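Side-chain contacts in separin (Saccharomyces cerevisiae, PDB 5U1T), which cleaves the MCD1/SCC1 subunit of cohesin at the onset of anaphase as a caspase-like cysteine protease, allowing chromosomes to segregate: residues A[155-160]-A[198-203]; A[521-526]-A[544-549]; A[583-588]-A[605-610]. All coordinates share one frame; numbering follows the deposited sequence.

Contact 1. Residues A[155-160]-A[198-203]; sequences ELFSHD and LQYIKQ
Phe-157, on the last turn of helix 146-158, meets the phenol end of Tyr-200 with the rim of its ring: the Tyr-200 hydroxyl lies at the Phe-157 edge, OH to CD1 3.5 Å. Rim carbons follow, Phe-157 CE1 lying 3.9 Å from Tyr-200 CE2, with the two side chains crossing at about a right angle. His-159 then breaks the helix and sits at the N-cap position of the short helix 160-163, which Asp-160 begins. With CG between its backbone N and carbonyl carbon (chi1 54°), Asp-160 approaches Tyr-200 from the opposite direction. Tyr-200 OH donates to Asp-160 OD2 over 3.3 Å, reaching the anti side of that oxygen, 19° out of the carboxylate plane. The same OD2 is salt-bridged to Lys-196, so ammonium and phenol together satisfy a buried carboxylate oxygen. Gln-199 NE2 comes within 3.8 Å of Asp-160 OD2 and donates to Gln-203 OE1 at 3.0 Å, while Gln-199 OE1 accepts from Lys-196. The buried Tyr-200 and Asp-160 thus tie the corner after helix 146-158 to helix 190-203, a helix-helix packing in separase's helical domain in which Leu-175 of helix 172-185 covers both aromatic rings.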
loop_
_atom_site.group_PDB
_atom_site.type_symbol
_atom_site.label_atom_id
_atom_site.label_comp_id
_atom_site.label_asym_id
_atom_site.label_seq_id
_atom_site.Cartn_x
_atom_site.Cartn_y
_atom_site.Cartn_z
ATOM N N GLU A 155 18.389 -60.140 -33.665
ATOM C CA GLU A 155 17.547 -59.459 -32.658
ATOM C C GLU A 155 16.933 -58.157 -33.198
ATOM O O GLU A 155 15.733 -57.900 -33.045
ATOM C CB GLU A 155 18.367 -59.179 -31.385
ATOM C CG GLU A 155 17.828 -58.053 -30.496
ATOM C CD GLU A 155 16.552 -58.417 -29.730
ATOM O OE1 GLU A 155 16.001 -57.524 -29.034
ATOM O OE2 GLU A 155 16.102 -59.585 -29.818
ATOM N N LEU A 156 17.787 -57.361 -33.831
ATOM C CA LEU A 156 17.392 -56.190 -34.599
ATOM C C LEU A 156 16.218 -56.471 -35.521
ATOM O O LEU A 156 15.145 -55.888 -35.384
ATOM C CB LEU A 156 18.577 -55.698 -35.428
ATOM C CG LEU A 156 18.290 -54.593 -36.430
ATOM C CD1 LEU A 156 17.952 -53.375 -35.629
ATOM C CD2 LEU A 156 19.483 -54.348 -37.338
ATOM N N PHE A 157 16.431 -57.378 -36.466
ATOM C CA PHE A 157 15.452 -57.604 -37.507
ATOM C C PHE A 157 14.267 -58.405 -36.987
ATOM O O PHE A 157 13.155 -58.238 -37.478
ATOM C CB PHE A 157 16.111 -58.271 -38.704
ATOM C CG PHE A 157 16.821 -57.296 -39.615
ATOM C CD1 PHE A 157 16.095 -56.448 -40.452
ATOM C CD2 PHE A 157 18.199 -57.214 -39.638
ATOM C CE1 PHE A 157 16.739 -55.548 -41.298
ATOM C CE2 PHE A 157 18.842 -56.312 -40.482
ATOM C CZ PHE A 157 18.114 -55.484 -41.310
ATOM N N SER A 158 14.493 -59.227 -35.965
ATOM C CA SER A 158 13.388 -59.880 -35.256
ATOM C C SER A 158 12.352 -58.842 -34.830
ATOM O O SER A 158 11.170 -58.995 -35.099
ATOM C CB SER A 158 13.896 -60.660 -34.029
ATOM O OG SER A 158 12.837 -61.280 -33.306
ATOM N N HIS A 159 12.815 -57.779 -34.178
ATOM C CA HIS A 159 11.944 -56.692 -33.745
ATOM C C HIS A 159 12.110 -55.453 -34.613
ATOM O O HIS A 159 12.195 -54.343 -34.095
ATOM C CB HIS A 159 12.220 -56.327 -32.294
ATOM C CG HIS A 159 11.986 -57.451 -31.344
ATOM N ND1 HIS A 159 13.014 -58.207 -30.818
ATOM C CD2 HIS A 159 10.843 -57.956 -30.829
ATOM C CE1 HIS A 159 12.511 -59.126 -30.015
ATOM N NE2 HIS A 159 11.194 -58.996 -30.005
ATOM N N ASP A 160 12.150 -55.658 -35.929
ATOM C CA ASP A 160 12.231 -54.577 -36.908
ATOM C C ASP A 160 11.146 -53.505 -36.742
ATOM O O ASP A 160 11.384 -52.336 -37.046
ATOM C CB ASP A 160 12.155 -55.154 -38.323
ATOM C CG ASP A 160 10.938 -56.033 -38.529
ATOM O OD1 ASP A 160 10.042 -56.046 -37.656
ATOM O OD2 ASP A 160 10.876 -56.709 -39.572
ATOM N N LEU A 198 12.151 -61.464 -48.348
ATOM C CA LEU A 198 10.908 -61.656 -49.095
ATOM C C LEU A 198 9.826 -60.767 -48.496
ATOM O O LEU A 198 9.123 -60.057 -49.221
ATOM C CB LEU A 198 10.465 -63.128 -49.093
ATOM C CG LEU A 198 11.403 -64.105 -49.808
ATOM C CD1 LEU A 198 10.827 -65.520 -49.854
ATOM C CD2 LEU A 198 11.732 -63.608 -51.207
ATOM N N GLN A 199 9.713 -60.802 -47.171
ATOM C CA GLN A 199 8.739 -59.981 -46.463
ATOM C C GLN A 199 8.877 -58.507 -46.842
ATOM O O GLN A 199 7.887 -57.862 -47.170
ATOM C CB GLN A 199 8.889 -60.164 -44.954
ATOM C CG GLN A 199 8.076 -59.183 -44.116
ATOM C CD GLN A 199 8.662 -58.984 -42.724
ATOM O OE1 GLN A 199 9.453 -59.800 -42.245
ATOM N NE2 GLN A 199 8.288 -57.891 -42.078
ATOM N N TYR A 200 10.101 -57.983 -46.833
ATOM C CA TYR A 200 10.309 -56.553 -47.090
ATOM C C TYR A 200 9.898 -56.183 -48.510
ATOM O O TYR A 200 9.192 -55.193 -48.725
ATOM C CB TYR A 200 11.770 -56.142 -46.841
ATOM C CG TYR A 200 12.111 -55.860 -45.387
ATOM C CD1 TYR A 200 11.144 -55.950 -44.396
ATOM C CD2 TYR A 200 13.402 -55.497 -45.010
ATOM C CE1 TYR A 200 11.454 -55.698 -43.068
ATOM C CE2 TYR A 200 13.721 -55.242 -43.689
ATOM C CZ TYR A 200 12.742 -55.344 -42.722
ATOM O OH TYR A 200 13.043 -55.093 -41.405
ATOM N N ILE A 201 10.332 -56.990 -49.466
ATOM C CA ILE A 201 10.034 -56.762 -50.875
ATOM C C ILE A 201 8.521 -56.745 -51.167
ATOM O O ILE A 201 8.050 -55.973 -52.011
ATOM C CB ILE A 201 10.745 -57.819 -51.749
ATOM C CG1 ILE A 201 12.207 -57.406 -51.946
ATOM C CG2 ILE A 201 10.045 -57.994 -53.075
ATOM C CD1 ILE A 201 12.815 -57.886 -53.225
ATOM N N LYS A 202 7.761 -57.574 -50.455
ATOM C CA LYS A 202 6.302 -57.496 -50.505
ATOM C C LYS A 202 5.829 -56.239 -49.792
ATOM O O LYS A 202 5.002 -55.489 -50.310
ATOM C CB LYS A 202 5.660 -58.735 -49.867
ATOM C CG LYS A 202 4.133 -58.791 -49.972
ATOM C CD LYS A 202 3.681 -59.927 -50.884
ATOM C CE LYS A 202 2.164 -59.965 -51.021
ATOM N NZ LYS A 202 1.703 -60.948 -52.060
ATOM N N GLN A 203 6.376 -56.016 -48.603
ATOM C CA GLN A 203 5.945 -54.936 -47.730
ATOM C C GLN A 203 6.133 -53.566 -48.341
ATOM O O GLN A 203 5.342 -52.642 -48.109
ATOM C CB GLN A 203 6.719 -55.001 -46.421
ATOM C CG GLN A 203 6.095 -54.234 -45.274
ATOM C CD GLN A 203 6.591 -54.770 -43.956
ATOM O OE1 GLN A 203 7.053 -55.914 -43.894
ATOM N NE2 GLN A 203 6.523 -53.956 -42.901
#

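Contact 2. Residues A[521-526]-A[544-549]; sequences WSQLSR and NNTFDK
Ser-522 and Asp-548 face each other across the start of helix 523-533, the serine presenting its CB and not its hydroxyl. That methylene lies almost evenly before both carboxylate oxygens, Ser-522 CB being 3.5 Å from Asp-548 OD2 and 3.6 Å from OD1. The hydroxyl of Ser-522, the N-cap residue, is engaged elsewhere: it is hydrogen-bonded to Glu-501, which also binds the hydroxyl of Ser-525. Asp-548 has its CG beside its own backbone N (chi1 -59°), and from there reaches the helix through a water. This water accepts from Gln-523 N at 3.0 Å and donates to Asp-548 OD1 at 2.9 Å, whereas Gln-523 N and Asp-548 OD1 themselves stand 4.5 Å apart. At the next residue of the helix, Gln-523 and Thr-546 cross at about a right angle. The first torsion of the glutamine (chi1 -76°) brings its CG alongside the threonine, 3.9 Å from Thr-546 CB, and the bend at chi2 (-67°) turns the amide round; the modelled approach of the threonine hydroxyl is doubtful. Gln-523 also rests on Glu-542 and Leu-543 of the short helix 540-543, which leads into the 544-549 loop. With an alanine here the packing on Glu-542 and Leu-543 would go, and a gap would probably open between them and Thr-546. The chemistry implies a partly exposed junction bridged by one water, in which a loop carboxylate approaches a helix N-terminus, where the helix dipole would probably favour its negative charge.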
loop_
_atom_site.group_PDB
_atom_site.type_symbol
_atom_site.label_atom_id
_atom_site.label_comp_id
_atom_site.label_asym_id
_atom_site.label_seq_id
_atom_site.Cartn_x
_atom_site.Cartn_y
_atom_site.Cartn_z
ATOM N N TRP A 521 27.692 -17.458 -18.703
ATOM C CA TRP A 521 26.555 -17.643 -19.611
ATOM C C TRP A 521 26.432 -16.526 -20.632
ATOM O O TRP A 521 26.927 -15.408 -20.413
ATOM C CB TRP A 521 25.257 -17.762 -18.808
ATOM C CG TRP A 521 25.315 -18.854 -17.772
ATOM C CD1 TRP A 521 26.103 -19.965 -17.802
ATOM C CD2 TRP A 521 24.569 -18.927 -16.544
ATOM N NE1 TRP A 521 25.885 -20.733 -16.687
ATOM C CE2 TRP A 521 24.955 -20.121 -15.894
ATOM C CE3 TRP A 521 23.611 -18.113 -15.940
ATOM C CZ2 TRP A 521 24.418 -20.509 -14.663
ATOM C CZ3 TRP A 521 23.075 -18.507 -14.733
ATOM C CH2 TRP A 521 23.479 -19.685 -14.102
ATOM N N SER A 522 25.779 -16.823 -21.749
ATOM C CA SER A 522 25.448 -15.781 -22.716
ATOM C C SER A 522 24.673 -14.643 -22.033
ATOM O O SER A 522 23.978 -14.890 -21.045
ATOM C CB SER A 522 24.624 -16.373 -23.835
ATOM O OG SER A 522 23.511 -17.012 -23.251
ATOM N N GLN A 523 24.782 -13.419 -22.556
ATOM C CA GLN A 523 24.103 -12.265 -21.958
ATOM C C GLN A 523 22.631 -12.525 -21.671
ATOM O O GLN A 523 22.165 -12.240 -20.572
ATOM C CB GLN A 523 24.221 -11.020 -22.843
ATOM C CG GLN A 523 25.584 -10.319 -22.820
ATOM C CD GLN A 523 25.934 -9.676 -21.470
ATOM O OE1 GLN A 523 25.279 -8.719 -21.033
ATOM N NE2 GLN A 523 26.979 -10.197 -20.809
ATOM N N LEU A 524 21.902 -13.076 -22.640
ATOM C CA LEU A 524 20.454 -13.253 -22.490
ATOM C C LEU A 524 20.112 -14.249 -21.394
ATOM O O LEU A 524 19.032 -14.183 -20.816
ATOM C CB LEU A 524 19.805 -13.705 -23.801
ATOM C CG LEU A 524 19.480 -12.646 -24.859
ATOM C CD1 LEU A 524 18.959 -13.306 -26.108
ATOM C CD2 LEU A 524 18.481 -11.623 -24.350
ATOM N N SER A 525 21.029 -15.182 -21.125
ATOM C CA SER A 525 20.834 -16.154 -20.063
ATOM C C SER A 525 21.085 -15.491 -18.711
ATOM O O SER A 525 20.389 -15.753 -17.733
ATOM C CB SER A 525 21.752 -17.364 -20.258
ATOM O OG SER A 525 21.404 -18.062 -21.436
ATOM N N ARG A 526 22.091 -14.627 -18.671
ATOM C CA ARG A 526 22.391 -13.867 -17.475
ATOM C C ARG A 526 21.283 -12.872 -17.172
ATOM O O ARG A 526 21.002 -12.600 -16.007
ATOM C CB ARG A 526 23.717 -13.147 -17.627
ATOM C CG ARG A 526 24.838 -14.073 -17.976
ATOM C CD ARG A 526 26.121 -13.318 -18.043
ATOM N NE ARG A 526 26.405 -12.711 -16.757
ATOM C CZ ARG A 526 27.378 -11.834 -16.544
ATOM N NH1 ARG A 526 27.551 -11.339 -15.323
ATOM N NH2 ARG A 526 28.170 -11.450 -17.541
ATOM N N ASN A 544 23.939 -4.015 -24.634
ATOM C CA ASN A 544 23.541 -3.666 -26.001
ATOM C C ASN A 544 24.424 -4.198 -27.139
ATOM O O ASN A 544 23.979 -4.251 -28.292
ATOM C CB ASN A 544 23.465 -2.153 -26.135
ATOM C CG ASN A 544 22.136 -1.619 -25.708
ATOM O OD1 ASN A 544 22.060 -0.613 -24.995
ATOM N ND2 ASN A 544 21.059 -2.294 -26.131
ATOM N N ASN A 545 25.665 -4.576 -26.839
ATOM C CA ASN A 545 26.643 -4.785 -27.903
ATOM C C ASN A 545 27.157 -6.231 -28.014
ATOM O O ASN A 545 27.849 -6.590 -28.989
ATOM C CB ASN A 545 27.819 -3.810 -27.723
ATOM C CG ASN A 545 27.507 -2.387 -28.238
ATOM O OD1 ASN A 545 27.811 -2.058 -29.392
ATOM N ND2 ASN A 545 26.917 -1.542 -27.376
ATOM N N THR A 546 26.826 -7.082 -27.048
ATOM C CA THR A 546 27.101 -8.496 -27.284
ATOM C C THR A 546 25.856 -9.131 -27.914
ATOM O O THR A 546 24.754 -8.555 -27.889
ATOM C CB THR A 546 27.512 -9.279 -25.989
ATOM O OG1 THR A 546 26.468 -9.190 -25.009
ATOM C CG2 THR A 546 28.822 -8.768 -25.393
ATOM N N PHE A 547 26.054 -10.321 -28.460
ATOM C CA PHE A 547 25.048 -11.056 -29.212
ATOM C C PHE A 547 25.584 -12.477 -29.407
ATOM O O PHE A 547 26.769 -12.653 -29.703
ATOM C CB PHE A 547 24.808 -10.405 -30.576
ATOM C CG PHE A 547 26.048 -10.418 -31.458
ATOM C CD1 PHE A 547 26.350 -11.530 -32.276
ATOM C CD2 PHE A 547 26.941 -9.341 -31.435
ATOM C CE1 PHE A 547 27.506 -11.567 -33.063
ATOM C CE2 PHE A 547 28.101 -9.364 -32.231
ATOM C CZ PHE A 547 28.382 -10.481 -33.048
ATOM N N ASP A 548 24.734 -13.487 -29.240
ATOM C CA ASP A 548 25.069 -14.831 -29.706
ATOM C C ASP A 548 24.251 -15.083 -30.954
ATOM O O ASP A 548 23.046 -14.803 -30.990
ATOM C CB ASP A 548 24.793 -15.899 -28.646
ATOM C CG ASP A 548 25.576 -15.666 -27.374
ATOM O OD1 ASP A 548 25.477 -14.559 -26.809
ATOM O OD2 ASP A 548 26.311 -16.572 -26.931
ATOM N N LYS A 549 24.908 -15.604 -31.984
ATOM C CA LYS A 549 24.235 -15.848 -33.249
ATOM C C LYS A 549 23.195 -16.961 -33.089
ATOM O O LYS A 549 22.047 -16.825 -33.516
ATOM C CB LYS A 549 25.265 -16.166 -34.334
ATOM C CG LYS A 549 26.110 -14.933 -34.742
ATOM C CD LYS A 549 27.491 -15.311 -35.342
ATOM C CE LYS A 549 27.382 -15.977 -36.729
ATOM N NZ LYS A 549 28.727 -16.257 -37.349
HETATM O O HOH W 1 26.897 -13.218 -24.659
#

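Contact 3. Residues A[583-588]-A[605-610]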
loop_
_atom_site.group_PDB
_atom_site.type_symbol
_atom_site.label_atom_id
_atom_site.label_comp_id
_atom_site.label_asym_id
_atom_site.label_seq_id
_atom_site.Cartn_x
_atom_site.Cartn_y
_atom_site.Cartn_z
ATOM N N LYS A 583 5.603 0.799 -23.596
ATOM C CA LYS A 583 5.192 1.007 -24.968
ATOM C C LYS A 583 5.752 -0.077 -25.847
ATOM O O LYS A 583 5.045 -0.612 -26.707
ATOM C CB LYS A 583 5.628 2.377 -25.458
ATOM C CG LYS A 583 4.491 3.366 -25.413
ATOM C CD LYS A 583 4.953 4.760 -25.076
ATOM C CE LYS A 583 3.735 5.646 -24.746
ATOM N NZ LYS A 583 2.624 5.548 -25.788
ATOM N N LEU A 584 7.021 -0.405 -25.618
ATOM C CA LEU A 584 7.678 -1.494 -26.331
ATOM C C LEU A 584 6.903 -2.787 -26.210
ATOM O O LEU A 584 6.657 -3.468 -27.209
ATOM C CB LEU A 584 9.096 -1.695 -25.811
ATOM C CG LEU A 584 10.081 -0.891 -26.639
ATOM C CD1 LEU A 584 11.406 -0.795 -25.944
ATOM C CD2 LEU A 584 10.201 -1.565 -27.978
ATOM N N TYR A 585 6.504 -3.103 -24.987
ATOM C CA TYR A 585 5.784 -4.331 -24.724
ATOM C C TYR A 585 4.441 -4.351 -25.424
ATOM O O TYR A 585 4.043 -5.384 -25.966
ATOM C CB TYR A 585 5.597 -4.534 -23.224
ATOM C CG TYR A 585 4.834 -5.787 -22.868
ATOM C CD1 TYR A 585 5.404 -7.038 -23.035
ATOM C CD2 TYR A 585 3.550 -5.712 -22.345
ATOM C CE1 TYR A 585 4.708 -8.180 -22.711
ATOM C CE2 TYR A 585 2.850 -6.840 -22.013
ATOM C CZ TYR A 585 3.432 -8.082 -22.196
ATOM O OH TYR A 585 2.726 -9.219 -21.869
ATOM N N ILE A 586 3.750 -3.214 -25.436
ATOM C CA ILE A 586 2.442 -3.151 -26.071
ATOM C C ILE A 586 2.550 -3.292 -27.590
ATOM O O ILE A 586 1.775 -4.027 -28.202
ATOM C CB ILE A 586 1.694 -1.837 -25.734
ATOM C CG1 ILE A 586 1.306 -1.798 -24.252
ATOM C CG2 ILE A 586 0.437 -1.678 -26.598
ATOM C CD1 ILE A 586 0.502 -0.568 -23.885
ATOM N N ASN A 587 3.513 -2.616 -28.208
ATOM C CA ASN A 587 3.529 -2.561 -29.666
ATOM C C ASN A 587 4.392 -3.586 -30.382
ATOM O O ASN A 587 4.123 -3.891 -31.550
ATOM C CB ASN A 587 3.953 -1.176 -30.119
ATOM C CG ASN A 587 2.867 -0.137 -29.871
ATOM O OD1 ASN A 587 3.007 0.705 -28.986
ATOM N ND2 ASN A 587 1.766 -0.206 -30.644
ATOM N N LYS A 588 5.415 -4.115 -29.707
ATOM C CA LYS A 588 6.339 -5.040 -30.350
ATOM C C LYS A 588 6.322 -6.425 -29.714
ATOM O O LYS A 588 6.970 -7.334 -30.202
ATOM C CB LYS A 588 7.763 -4.486 -30.320
ATOM C CG LYS A 588 7.900 -3.119 -30.936
ATOM C CD LYS A 588 7.203 -3.057 -32.265
ATOM C CE LYS A 588 8.190 -3.177 -33.418
ATOM N NZ LYS A 588 9.290 -2.180 -33.219
ATOM N N MET A 605 3.960 -13.743 -17.807
ATOM C CA MET A 605 2.843 -13.570 -16.874
ATOM C C MET A 605 3.211 -12.776 -15.627
ATOM O O MET A 605 2.530 -11.824 -15.257
ATOM C CB MET A 605 2.292 -14.927 -16.428
ATOM C CG MET A 605 1.683 -15.753 -17.540
ATOM S SD MET A 605 0.267 -14.860 -18.192
ATOM C CE MET A 605 0.918 -14.175 -19.737
ATOM N N ASP A 606 4.279 -13.202 -14.970
ATOM C CA ASP A 606 4.750 -12.544 -13.768
ATOM C C ASP A 606 5.235 -11.159 -14.082
ATOM O O ASP A 606 5.138 -10.274 -13.250
ATOM C CB ASP A 606 5.878 -13.330 -13.112
ATOM C CG ASP A 606 5.431 -14.681 -12.620
ATOM O OD1 ASP A 606 4.199 -14.964 -12.643
ATOM O OD2 ASP A 606 6.322 -15.465 -12.209
ATOM N N PHE A 607 5.778 -10.990 -15.286
ATOM C CA PHE A 607 6.298 -9.699 -15.717
ATOM C C PHE A 607 5.177 -8.664 -15.817
ATOM O O PHE A 607 5.282 -7.553 -15.281
ATOM C CB PHE A 607 7.009 -9.824 -17.063
ATOM C CG PHE A 607 7.197 -8.514 -17.762
ATOM C CD1 PHE A 607 8.064 -7.558 -17.252
ATOM C CD2 PHE A 607 6.498 -8.228 -18.929
ATOM C CE1 PHE A 607 8.227 -6.338 -17.890
ATOM C CE2 PHE A 607 6.664 -7.013 -19.574
ATOM C CZ PHE A 607 7.533 -6.067 -19.049
ATOM N N VAL A 608 4.114 -9.058 -16.513
ATOM C CA VAL A 608 2.960 -8.221 -16.749
ATOM C C VAL A 608 2.322 -7.794 -15.437
ATOM O O VAL A 608 1.991 -6.617 -15.266
ATOM C CB VAL A 608 1.928 -8.942 -17.594
ATOM C CG1 VAL A 608 0.726 -8.073 -17.817
ATOM C CG2 VAL A 608 2.525 -9.329 -18.897
ATOM N N LYS A 609 2.153 -8.739 -14.518
ATOM C CA LYS A 609 1.631 -8.412 -13.202
ATOM C C LYS A 609 2.521 -7.383 -12.503
ATOM O O LYS A 609 2.020 -6.397 -11.946
ATOM C CB LYS A 609 1.484 -9.668 -12.348
ATOM C CG LYS A 609 0.265 -10.498 -12.727
ATOM C CD LYS A 609 0.533 -12.002 -12.713
ATOM C CE LYS A 609 1.142 -12.488 -11.403
ATOM N NZ LYS A 609 0.901 -13.947 -11.242
ATOM N N MET A 610 3.834 -7.578 -12.568
ATOM C CA MET A 610 4.771 -6.651 -11.949
ATOM C C MET A 610 4.776 -5.263 -12.637
ATOM O O MET A 610 5.161 -4.256 -12.036
ATOM C CB MET A 610 6.169 -7.266 -11.946
ATOM C CG MET A 610 7.149 -6.690 -10.955
ATOM S SD MET A 610 6.473 -6.051 -9.385
ATOM C CE MET A 610 5.486 -7.411 -8.683
#
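A T-shaped aromatic pair, Tyr-585 with Phe-607, joins helix 578-590 to helix 602-617 in the helical part of the protein. The edge of Phe-607 points at one face of Tyr-585, with ring centroids 5.2 Å apart and planes at 76°. Its leading atom is CE2, set toward the rim of the tyrosine ring and 3.7 Å from Tyr-585 CD1. In both residues CG lies opposite the backbone N (chi1 179° in Tyr-585, 162° in Phe-607), which sends each ring across the interhelical gap, so that the side chains run antiparallel, side by side. The pair sits in separase's helical domain, where these two helices are packed among helices 557-572 and 621-633: Leu-627 of the latter touches Tyr-585, and Val-563 and Leu-566 of the former lie against Phe-607. Val-608 meets the phenol end of the tyrosine obliquely, its CG2 lying 3.6 Å from Tyr-585 CZ, and the two side chains cross at about a right angle. The Tyr-585 hydroxyl is hydrogen-bonded to Glu-604 OE1, one turn before Val-608, pinning the polar tip of a buried ring. Phe-607 is also packed by an aromatic side chain of a different protein in the assembly.

Overall arrangement
The three contacts follow one another along the chain without overlap, each between parts of the sequence lying close together, and all lie in its helical part, away from the probable catalytic Cys-1497. Contact 1 stands apart: its centre is about 50 Å from that of contact 2 and about 56 Å from that of contact 3. Contacts 2 and 3 are neighbours, with centres about 21 Å apart and nearest atoms about 10 Å apart, and although they do not touch, helix 557-572 links them: Leu-524 of 521-526 packs on its Ile-560, while Tyr-585 of contact 3 packs on its Ile-562. Contacts 1 and 3 are buried, contact 2 partly so. A different protein in the assembly reaches contact 3 alone.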